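Local coordinates for protein cysteine synthase (Fusobacterium nucleatum subsp. nucleatum strain ATCC 25586, PDB 5XEM) that produces hydrogen sulfide from L-cysteine by pyridoxal 5'-phosphate chemistry, consistent with beta-replacement to lanthionine, and probably also makes L-cysteine from O-acetyl-L-serine, at residues N198-P203 / L240-L245; F202-A207 / Q223-S228. All blocks are in the same frame, centred on the assembly; numbering follows the deposited sequence.

Contact 1 of 2, residues N198-P203 / L240-L245; sequences NIKTFP and LADDIL
Asp242 turns its carboxylate back toward the 198-203 segment because CG stands anti to its own carbonyl carbon (chi1 -72°). OD2 then takes the backbone N-H of Thr201, at 2.9 Å from Thr201 N and nearly straight. The N-H approaches on the anti side of the carboxylate, close to its plane. The backbone answers in the other direction: Asp242 N gives its hydrogen to Thr201 O at 3.0 Å. Residue 242 thus grips both backbone polar groups of Thr201. Lys193 of helix 183-195 forms a salt bridge with the same OD2 and hydrogen bonds to Thr201 OG1 and Leu240 O. This cation probably favours the charged form of Asp242.

The ring of Phe202 lies beside residues 242-243 of the loop. Its CE2 is 3.7 Å from Asp242 CB, and Asp243 CB sits at the ring edge, in plane. Leu245 CD1 packs 3.6 Å from Phe202 CB, where the two side chains meet at a slant. Pro203 lays its CD 3.6 Å from Ala241 CB, while its CG meets Ile244 CD1. The carbonyl of Asp243 is buried here without a partner. Further along, Leu245 N bonds to Pro203 O at 3.0 Å. That bond begins the parallel pairing of strand 200-206 with strand 245-247, the outermost within this chain, in the mixed sheet of the fold type II PLP enzymes, to which the cysteine synthase family belongs.

Contact 2 of 2, residues F202-A207 / Q223-S228; sequences FPVEPA and QGMGMS. With 85F ((2R)-2-azanyl-3-[(2R)-2-azanyl-3-oxidanyl-3-oxidanylidene-propyl]sulfanyl-propanoic acid), chain C; PLP (pyridoxal-5'-phosphate), chain D.
Met225 leaves the loop toward strand 200-206 and crosses Val204 obliquely. The chain is extended at chi2 and bends at chi3 (58°), which lays the CE methyl against the strand backbone. CE is 3.4 Å from Val204 O and 4.0 Å from Val204 CG1. It also rests near Pro206 CD, at 4.1 Å. At its root the same side chain faces the cofactor, with Met225 CG 3.9 Å from PLP C6. Met225 thus bridges the strand and the pyridine ring.

Pro206 turns its ring toward the loop. Its CD lies 3.7 Å from Gly226 N, and its CG is about as close to the same glycine. Gly224 and Gly226 have backbone angles that call for glycine.

The other side of the loop holds the lanthionine. It is joined to PLP C4A through one amino nitrogen, as a Schiff base. The amino nitrogen of its far half, NZ2, donates to Gly224 O at 2.8 Å and to Gly226 O at 2.9 Å, with a weaker bond to Met225 O. Ser228 takes the carboxylate: its N binds OH2, and OG reaches OH1 at 2.7 Å. The chemistry is divided. Apolar contacts seat the loop on the strand, while backbone carbonyls pointing at one nitrogen would suit an ammonium group, and Ser228 complements the carboxylate next to it.

In the fold
Both contacts use strand 200-206. Their ranges overlap at Phe202 and Pro203, which make contacts in contact 1 alone. Contact 1 takes the beginning of the strand, where Lys200 and Asp242 are exposed but Thr201 and Phe202 are buried. Contact 2 takes its end, and all its touching residues are buried. Their centres are 14 Å apart. Contact 1 combines backbone and carboxylate hydrogen bonds with apolar packing; contact 2 joins its segments by apolar packing, and its loop turns polar groups to the ligand. They meet where Leu245 O comes 2.9 Å from Glu205 N, a probable hydrogen bond that continues the pairing of the two strands. One strand thus connects strand 245-247 with the active site.

Contact 1 of 2, residues N198-P203 / L240-L245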
loop_
_atom_site.group_PDB
_atom_site.type_symbol
_atom_site.label_atom_id
_atom_site.label_comp_id
_atom_site.label_asym_id
_atom_site.label_seq_id
_atom_site.Cartn_x
_atom_site.Cartn_y
_atom_site.Cartn_z
ATOM N N ASN A 198 -29.339 -13.886 11.335
ATOM C CA ASN A 198 -29.259 -14.989 10.365
ATOM C C ASN A 198 -27.911 -15.081 9.604
ATOM O O ASN A 198 -27.723 -15.985 8.782
ATOM C CB ASN A 198 -30.393 -14.900 9.335
ATOM C CG ASN A 198 -31.780 -15.019 9.963
ATOM O OD1 ASN A 198 -32.017 -15.845 10.855
ATOM N ND2 ASN A 198 -32.696 -14.183 9.500
ATOM N N ILE A 199 -26.988 -14.158 9.872
ATOM C CA ILE A 199 -25.691 -14.162 9.173
ATOM C C ILE A 199 -24.904 -15.387 9.634
ATOM O O ILE A 199 -24.943 -15.736 10.829
ATOM C CB ILE A 199 -24.888 -12.858 9.444
ATOM C CG1 ILE A 199 -23.718 -12.718 8.457
ATOM C CG2 ILE A 199 -24.376 -12.798 10.875
ATOM C CD1 ILE A 199 -22.890 -11.469 8.677
ATOM N N LYS A 200 -24.237 -16.040 8.684
ATOM C CA LYS A 200 -23.280 -17.111 8.960
ATOM C C LYS A 200 -21.852 -16.512 8.988
ATOM O O LYS A 200 -21.497 -15.721 8.108
ATOM C CB LYS A 200 -23.378 -18.217 7.901
ATOM C CG LYS A 200 -24.770 -18.876 7.750
ATOM C CD LYS A 200 -25.184 -19.618 9.009
ATOM C CE LYS A 200 -26.554 -20.295 8.845
ATOM N NZ LYS A 200 -27.680 -19.347 9.159
ATOM N N THR A 201 -21.063 -16.886 9.995
ATOM C CA THR A 201 -19.697 -16.374 10.167
ATOM C C THR A 201 -18.709 -17.535 10.323
ATOM O O THR A 201 -18.932 -18.427 11.181
ATOM C CB THR A 201 -19.614 -15.415 11.374
ATOM O OG1 THR A 201 -19.993 -16.100 12.583
ATOM C CG2 THR A 201 -20.532 -14.197 11.179
ATOM N N PHE A 202 -17.656 -17.544 9.488
ATOM C CA PHE A 202 -16.721 -18.659 9.443
ATOM C C PHE A 202 -15.260 -18.201 9.537
ATOM O O PHE A 202 -14.846 -17.377 8.717
ATOM C CB PHE A 202 -16.857 -19.442 8.142
ATOM C CG PHE A 202 -18.257 -19.926 7.843
ATOM C CD1 PHE A 202 -19.131 -19.138 7.117
ATOM C CD2 PHE A 202 -18.669 -21.187 8.251
ATOM C CE1 PHE A 202 -20.411 -19.582 6.836
ATOM C CE2 PHE A 202 -19.955 -21.639 7.961
ATOM C CZ PHE A 202 -20.817 -20.846 7.246
ATOM N N PRO A 203 -14.497 -18.771 10.495
ATOM C CA PRO A 203 -13.057 -18.639 10.522
ATOM C C PRO A 203 -12.407 -19.614 9.547
ATOM O O PRO A 203 -12.995 -20.683 9.245
ATOM C CB PRO A 203 -12.719 -18.997 11.967
ATOM C CG PRO A 203 -13.700 -20.069 12.303
ATOM C CD PRO A 203 -14.948 -19.723 11.534
ATOM N N LEU A 240 -18.879 -18.350 17.979
ATOM C CA LEU A 240 -19.305 -17.589 16.805
ATOM C C LEU A 240 -19.141 -18.357 15.493
ATOM O O LEU A 240 -19.717 -17.970 14.482
ATOM C CB LEU A 240 -18.519 -16.264 16.741
ATOM C CG LEU A 240 -18.739 -15.296 17.906
ATOM C CD1 LEU A 240 -17.710 -14.166 17.901
ATOM C CD2 LEU A 240 -20.153 -14.716 17.844
ATOM N N ALA A 241 -18.377 -19.452 15.499
ATOM C CA ALA A 241 -18.031 -20.169 14.261
ATOM C C ALA A 241 -19.129 -21.120 13.822
ATOM O O ALA A 241 -19.369 -22.111 14.489
ATOM C CB ALA A 241 -16.739 -20.967 14.455
ATOM N N ASP A 242 -19.751 -20.851 12.687
ATOM C CA ASP A 242 -20.769 -21.751 12.159
ATOM C C ASP A 242 -20.201 -23.046 11.595
ATOM O O ASP A 242 -20.912 -24.047 11.518
ATOM C CB ASP A 242 -21.644 -21.035 11.151
ATOM C CG ASP A 242 -22.571 -20.044 11.812
ATOM O OD1 ASP A 242 -23.545 -20.485 12.452
ATOM O OD2 ASP A 242 -22.317 -18.818 11.719
ATOM N N ASP A 243 -18.925 -23.015 11.204
ATOM C CA ASP A 243 -18.129 -24.183 10.837
ATOM C C ASP A 243 -16.682 -23.662 10.823
ATOM O O ASP A 243 -16.485 -22.455 10.893
ATOM C CB ASP A 243 -18.520 -24.679 9.441
ATOM C CG ASP A 243 -18.094 -26.116 9.167
ATOM O OD1 ASP A 243 -17.508 -26.762 10.064
ATOM O OD2 ASP A 243 -18.334 -26.585 8.043
ATOM N N ILE A 244 -15.702 -24.546 10.783
ATOM C CA ILE A 244 -14.287 -24.164 10.610
ATOM C C ILE A 244 -13.921 -24.496 9.169
ATOM O O ILE A 244 -14.073 -25.632 8.730
ATOM C CB ILE A 244 -13.337 -24.959 11.515
ATOM C CG1 ILE A 244 -13.793 -24.976 12.987
ATOM C CG2 ILE A 244 -11.909 -24.441 11.345
ATOM C CD1 ILE A 244 -13.903 -23.637 13.683
ATOM N N LEU A 245 -13.438 -23.510 8.421
ATOM C CA LEU A 245 -13.002 -23.725 7.053
ATOM C C LEU A 245 -11.480 -23.791 7.053
ATOM O O LEU A 245 -10.828 -23.275 7.969
ATOM C CB LEU A 245 -13.491 -22.608 6.140
ATOM C CG LEU A 245 -14.999 -22.298 6.211
ATOM C CD1 LEU A 245 -15.349 -21.139 5.289
ATOM C CD2 LEU A 245 -15.818 -23.539 5.882
#

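Contact 2 of 2, residues F202-A207 / Q223-S228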
loop_
_atom_site.group_PDB
_atom_site.type_symbol
_atom_site.label_atom_id
_atom_site.label_comp_id
_atom_site.label_asym_id
_atom_site.label_seq_id
_atom_site.Cartn_x
_atom_site.Cartn_y
_atom_site.Cartn_z
ATOM N N PHE A 202 -17.656 -17.544 9.488
ATOM C CA PHE A 202 -16.721 -18.659 9.443
ATOM C C PHE A 202 -15.260 -18.201 9.537
ATOM O O PHE A 202 -14.846 -17.377 8.717
ATOM C CB PHE A 202 -16.857 -19.442 8.142
ATOM C CG PHE A 202 -18.257 -19.926 7.843
ATOM C CD1 PHE A 202 -19.131 -19.138 7.117
ATOM C CD2 PHE A 202 -18.669 -21.187 8.251
ATOM C CE1 PHE A 202 -20.411 -19.582 6.836
ATOM C CE2 PHE A 202 -19.955 -21.639 7.961
ATOM C CZ PHE A 202 -20.817 -20.846 7.246
ATOM N N PRO A 203 -14.497 -18.771 10.495
ATOM C CA PRO A 203 -13.057 -18.639 10.522
ATOM C C PRO A 203 -12.407 -19.614 9.547
ATOM O O PRO A 203 -12.995 -20.683 9.245
ATOM C CB PRO A 203 -12.719 -18.997 11.967
ATOM C CG PRO A 203 -13.700 -20.069 12.303
ATOM C CD PRO A 203 -14.948 -19.723 11.534
ATOM N N VAL A 204 -11.209 -19.261 9.055
ATOM C CA VAL A 204 -10.420 -20.135 8.224
ATOM C C VAL A 204 -9.096 -20.380 8.942
ATOM O O VAL A 204 -8.532 -19.466 9.549
ATOM C CB VAL A 204 -10.127 -19.535 6.818
ATOM C CG1 VAL A 204 -9.453 -20.597 5.947
ATOM C CG2 VAL A 204 -11.393 -18.952 6.169
ATOM N N GLU A 205 -8.625 -21.615 8.904
ATOM C CA GLU A 205 -7.301 -21.957 9.432
ATOM C C GLU A 205 -6.510 -22.720 8.379
ATOM O O GLU A 205 -7.075 -23.178 7.376
ATOM C CB GLU A 205 -7.454 -22.746 10.749
ATOM C CG GLU A 205 -7.964 -24.166 10.595
ATOM C CD GLU A 205 -8.114 -24.897 11.924
ATOM O OE1 GLU A 205 -7.696 -24.343 12.969
ATOM O OE2 GLU A 205 -8.643 -26.032 11.913
ATOM N N PRO A 206 -5.185 -22.828 8.552
ATOM C CA PRO A 206 -4.418 -23.578 7.565
ATOM C C PRO A 206 -4.773 -25.065 7.616
ATOM O O PRO A 206 -4.805 -25.656 8.712
ATOM C CB PRO A 206 -2.966 -23.365 8.010
ATOM C CG PRO A 206 -2.998 -22.169 8.866
ATOM C CD PRO A 206 -4.321 -22.177 9.538
ATOM N N ALA A 207 -4.985 -25.665 6.460
ATOM C CA ALA A 207 -5.255 -27.111 6.415
ATOM C C ALA A 207 -4.126 -27.920 7.026
ATOM O O ALA A 207 -4.412 -28.958 7.615
ATOM C CB ALA A 207 -5.539 -27.590 4.987
ATOM N N GLN A 223 1.290 -17.260 5.818
ATOM C CA GLN A 223 1.864 -16.324 6.790
ATOM C C GLN A 223 0.827 -15.453 7.472
ATOM O O GLN A 223 -0.024 -14.859 6.803
ATOM C CB GLN A 223 2.935 -15.452 6.124
ATOM C CG GLN A 223 4.101 -16.226 5.557
ATOM C CD GLN A 223 5.211 -15.322 5.016
ATOM O OE1 GLN A 223 5.551 -14.285 5.626
ATOM N NE2 GLN A 223 5.800 -15.722 3.878
ATOM N N GLY A 224 0.905 -15.355 8.809
ATOM C CA GLY A 224 -0.066 -14.576 9.580
ATOM C C GLY A 224 -1.185 -15.448 10.141
ATOM O O GLY A 224 -1.711 -15.206 11.255
ATOM N N MET A 225 -1.558 -16.484 9.405
ATOM C CA MET A 225 -2.610 -17.381 9.922
ATOM C C MET A 225 -1.962 -18.507 10.752
ATOM O O MET A 225 -0.735 -18.615 10.832
ATOM C CB MET A 225 -3.452 -17.922 8.778
ATOM C CG MET A 225 -4.576 -16.987 8.368
ATOM S SD MET A 225 -5.433 -17.443 6.858
ATOM C CE MET A 225 -5.994 -19.109 7.325
ATOM N N GLY A 226 -2.792 -19.326 11.376
ATOM C CA GLY A 226 -2.341 -20.426 12.193
ATOM C C GLY A 226 -2.176 -19.991 13.635
ATOM O O GLY A 226 -2.019 -18.811 13.925
ATOM N N MET A 227 -2.180 -20.966 14.527
ATOM C CA MET A 227 -2.138 -20.735 15.976
ATOM C C MET A 227 -0.979 -21.509 16.555
ATOM O O MET A 227 -1.057 -22.727 16.656
ATOM C CB MET A 227 -3.441 -21.232 16.571
ATOM C CG MET A 227 -4.577 -20.266 16.280
ATOM S SD MET A 227 -6.191 -20.903 16.788
ATOM C CE MET A 227 -7.274 -19.613 16.189
ATOM N N SER A 228 0.098 -20.810 16.907
ATOM C CA SER A 228 1.330 -21.470 17.365
ATOM C C SER A 228 1.858 -21.001 18.719
ATOM O O SER A 228 3.066 -21.170 19.025
ATOM C CB SER A 228 2.427 -21.377 16.296
ATOM O OG SER A 228 2.872 -20.053 16.031
HETATM N N 85F C . -1.098 -11.900 12.193
HETATM C CA 85F C . -0.597 -11.710 13.571
HETATM C CB 85F C . -0.142 -13.060 14.169
HETATM S SG 85F C . -1.474 -14.176 14.537
HETATM C CD 85F C . -0.727 -15.616 15.330
HETATM C CE 85F C . 0.296 -16.386 14.453
HETATM N NZ2 85F C . -0.245 -16.686 13.121
HETATM C CZ1 85F C . 0.615 -17.723 15.175
HETATM O OH1 85F C . 1.290 -18.560 14.504
HETATM O OH2 85F C . 0.202 -17.936 16.349
HETATM C C 85F C . 0.547 -10.720 13.606
HETATM O OXT 85F C . 0.608 -9.897 12.680
HETATM O O 85F C . 1.326 -10.771 14.591
HETATM N N1 PLP D . -3.485 -12.678 7.844
HETATM C C2 PLP D . -2.358 -11.999 8.108
HETATM C C2A PLP D . -1.480 -11.505 6.957
HETATM C C3 PLP D . -1.980 -11.711 9.432
HETATM O O3 PLP D . -0.844 -11.008 9.673
HETATM C C4 PLP D . -2.772 -12.146 10.491
HETATM C C4A PLP D . -2.398 -11.862 11.936
HETATM C C5 PLP D . -3.944 -12.849 10.178
HETATM C C6 PLP D . -4.271 -13.087 8.844
HETATM C C5A PLP D . -4.895 -13.362 11.236
HETATM O O4P PLP D . -5.613 -12.237 11.858
HETATM P P PLP D . -6.148 -12.273 13.391
HETATM O O1P PLP D . -7.011 -11.160 13.612
HETATM O O2P PLP D . -4.935 -12.290 14.185
HETATM O O3P PLP D . -6.800 -13.606 13.502
#